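Local coordinates for protein enoyl-CoA hydratase (PDB 3T3W) that probably hydrates the double bond of enoyl-CoA thioesters in lipid metabolism, as a hexameric member of the crotonase family, at residues A54-A59 with R114-P119. Residues are numbered along the deposited sequence; the frame is centred on the assembly and turned at random.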
loop_
_atom_site.group_PDB
_atom_site.type_symbol
_atom_site.label_atom_id
_atom_site.label_comp_id
_atom_site.label_asym_id
_atom_site.label_seq_id
_atom_site.Cartn_x
_atom_site.Cartn_y
_atom_site.Cartn_z
ATOM N N ALA F 54 -12.342 27.916 11.537
ATOM C CA ALA F 54 -12.559 29.141 10.785
ATOM C C ALA F 54 -11.270 29.952 10.641
ATOM O O ALA F 54 -11.028 30.566 9.605
ATOM C CB ALA F 54 -13.677 29.994 11.433
ATOM N N ALA F 55 -10.457 29.980 11.706
ATOM C CA ALA F 55 -9.178 30.689 11.733
ATOM C C ALA F 55 -8.191 30.044 10.730
ATOM O O ALA F 55 -7.502 30.738 9.974
ATOM C CB ALA F 55 -8.582 30.656 13.162
ATOM N N TRP F 56 -8.112 28.713 10.712
ATOM C CA TRP F 56 -7.274 28.037 9.722
ATOM C C TRP F 56 -7.707 28.376 8.311
ATOM O O TRP F 56 -6.879 28.640 7.440
ATOM C CB TRP F 56 -7.356 26.535 9.906
ATOM C CG TRP F 56 -6.415 25.971 10.930
ATOM C CD1 TRP F 56 -6.650 25.712 12.266
ATOM C CD2 TRP F 56 -5.050 25.476 10.668
ATOM N NE1 TRP F 56 -5.543 25.133 12.849
ATOM C CE2 TRP F 56 -4.550 24.957 11.918
ATOM C CE3 TRP F 56 -4.238 25.436 9.546
ATOM C CZ2 TRP F 56 -3.275 24.412 12.031
ATOM C CZ3 TRP F 56 -2.964 24.876 9.650
ATOM C CH2 TRP F 56 -2.483 24.383 10.866
ATOM N N THR F 57 -9.003 28.389 8.082
ATOM C CA THR F 57 -9.542 28.740 6.760
ATOM C C THR F 57 -9.207 30.177 6.391
ATOM O O THR F 57 -8.759 30.469 5.261
ATOM C CB THR F 57 -11.055 28.474 6.712
ATOM O OG1 THR F 57 -11.269 27.068 6.778
ATOM C CG2 THR F 57 -11.658 29.074 5.406
ATOM N N ARG F 58 -9.335 31.074 7.356
ATOM C CA ARG F 58 -9.043 32.490 7.115
ATOM C C ARG F 58 -7.584 32.664 6.657
ATOM O O ARG F 58 -7.269 33.359 5.641
ATOM C CB ARG F 58 -9.311 33.287 8.400
ATOM C CG ARG F 58 -9.461 34.793 8.227
ATOM C CD ARG F 58 -10.486 35.382 9.216
ATOM N NE ARG F 58 -10.115 35.087 10.555
ATOM C CZ ARG F 58 -10.750 34.307 11.454
ATOM N NH1 ARG F 58 -10.158 34.156 12.625
ATOM N NH2 ARG F 58 -11.955 33.726 11.276
ATOM N N ALA F 59 -6.685 31.977 7.363
ATOM C CA ALA F 59 -5.253 32.037 7.053
ATOM C C ALA F 59 -4.922 31.399 5.702
ATOM O O ALA F 59 -4.080 31.916 4.923
ATOM C CB ALA F 59 -4.488 31.307 8.135
ATOM N N ARG F 114 -4.126 19.720 8.349
ATOM C CA ARG F 114 -2.969 19.015 7.848
ATOM C C ARG F 114 -2.675 19.383 6.395
ATOM O O ARG F 114 -1.494 19.513 6.014
ATOM C CB ARG F 114 -3.154 17.498 8.027
ATOM C CG ARG F 114 -1.956 16.635 7.653
ATOM C CD ARG F 114 -2.089 16.053 6.254
ATOM N NE ARG F 114 -1.079 15.006 6.033
ATOM C CZ ARG F 114 -0.967 14.304 4.903
ATOM N NH1 ARG F 114 -1.778 14.563 3.866
ATOM N NH2 ARG F 114 -0.033 13.349 4.834
ATOM N N ASN F 115 -3.730 19.509 5.594
ATOM C CA ASN F 115 -3.618 19.711 4.151
ATOM C C ASN F 115 -3.595 21.163 3.686
ATOM O O ASN F 115 -3.467 21.432 2.477
ATOM C CB ASN F 115 -4.721 18.917 3.441
ATOM C CG ASN F 115 -4.478 17.424 3.526
ATOM O OD1 ASN F 115 -3.351 16.970 3.249
ATOM N ND2 ASN F 115 -5.519 16.646 3.885
ATOM N N VAL F 116 -3.717 22.127 4.610
ATOM C CA VAL F 116 -3.656 23.516 4.184
ATOM C C VAL F 116 -2.316 23.752 3.468
ATOM O O VAL F 116 -1.279 23.367 3.998
ATOM C CB VAL F 116 -3.860 24.495 5.378
ATOM C CG1 VAL F 116 -3.424 25.932 5.028
ATOM C CG2 VAL F 116 -5.300 24.439 5.866
ATOM N N PRO F 117 -2.324 24.365 2.264
ATOM C CA PRO F 117 -1.115 24.372 1.427
ATOM C C PRO F 117 -0.135 25.500 1.723
ATOM O O PRO F 117 0.388 26.118 0.796
ATOM C CB PRO F 117 -1.696 24.473 0.021
ATOM C CG PRO F 117 -2.907 25.313 0.217
ATOM C CD PRO F 117 -3.507 24.792 1.494
ATOM N N LYS F 118 0.074 25.787 3.008
ATOM C CA LYS F 118 1.047 26.762 3.499
ATOM C C LYS F 118 1.728 26.111 4.705
ATOM O O LYS F 118 1.111 25.296 5.395
ATOM C CB LYS F 118 0.338 28.028 3.985
ATOM C CG LYS F 118 -0.475 28.726 2.920
ATOM C CD LYS F 118 -1.058 30.029 3.421
ATOM C CE LYS F 118 -1.864 30.661 2.302
ATOM N NZ LYS F 118 -2.474 31.977 2.676
ATOM N N PRO F 119 3.004 26.472 4.995
ATOM C CA PRO F 119 3.663 25.935 6.168
ATOM C C PRO F 119 2.977 26.339 7.452
ATOM O O PRO F 119 2.509 27.478 7.546
ATOM C CB PRO F 119 5.059 26.547 6.108
ATOM C CG PRO F 119 5.288 26.753 4.637
ATOM C CD PRO F 119 3.930 27.216 4.142
#
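W56, on helix 46-61, meets V116, in the loop that leads from helix 95-115 to strand 120-124, most closely where CE3 of the indole lies 4.0 Å from CG2 of the valine. V116 points its side chain at the helix, and with CG1 anti to the backbone N (chi1 164°) it is the other methyl, CG2, that reaches the six-membered ring, obliquely. The indole is also stacked on the ring of W113, and W56, A59 and V116 all pack on I68 of strand 67-72. About a turn further along the helix, the backbone O of A59 receives K118, whose chain is extended beyond CG. The lysine NZ donates to A59 O over 2.8 Å, in the carbonyl plane with a C=O...N angle of 154°, while CE passes 3.7 Å from the same A59 O. The ammonium also bonds V65 O and, weakly, A60 O, so it ties together carbonyls near the end of helix 46-61 and in the link to strand 67-72. K229 of helix 222-239 hydrogen-bonds the carbonyl oxygens of V116 and K118. The contact joins helix 46-61, which connects parallel strands 30-35 and 67-72, to the loop before strand 120-124: beta-alpha-beta crossover packing in the crotonase fold.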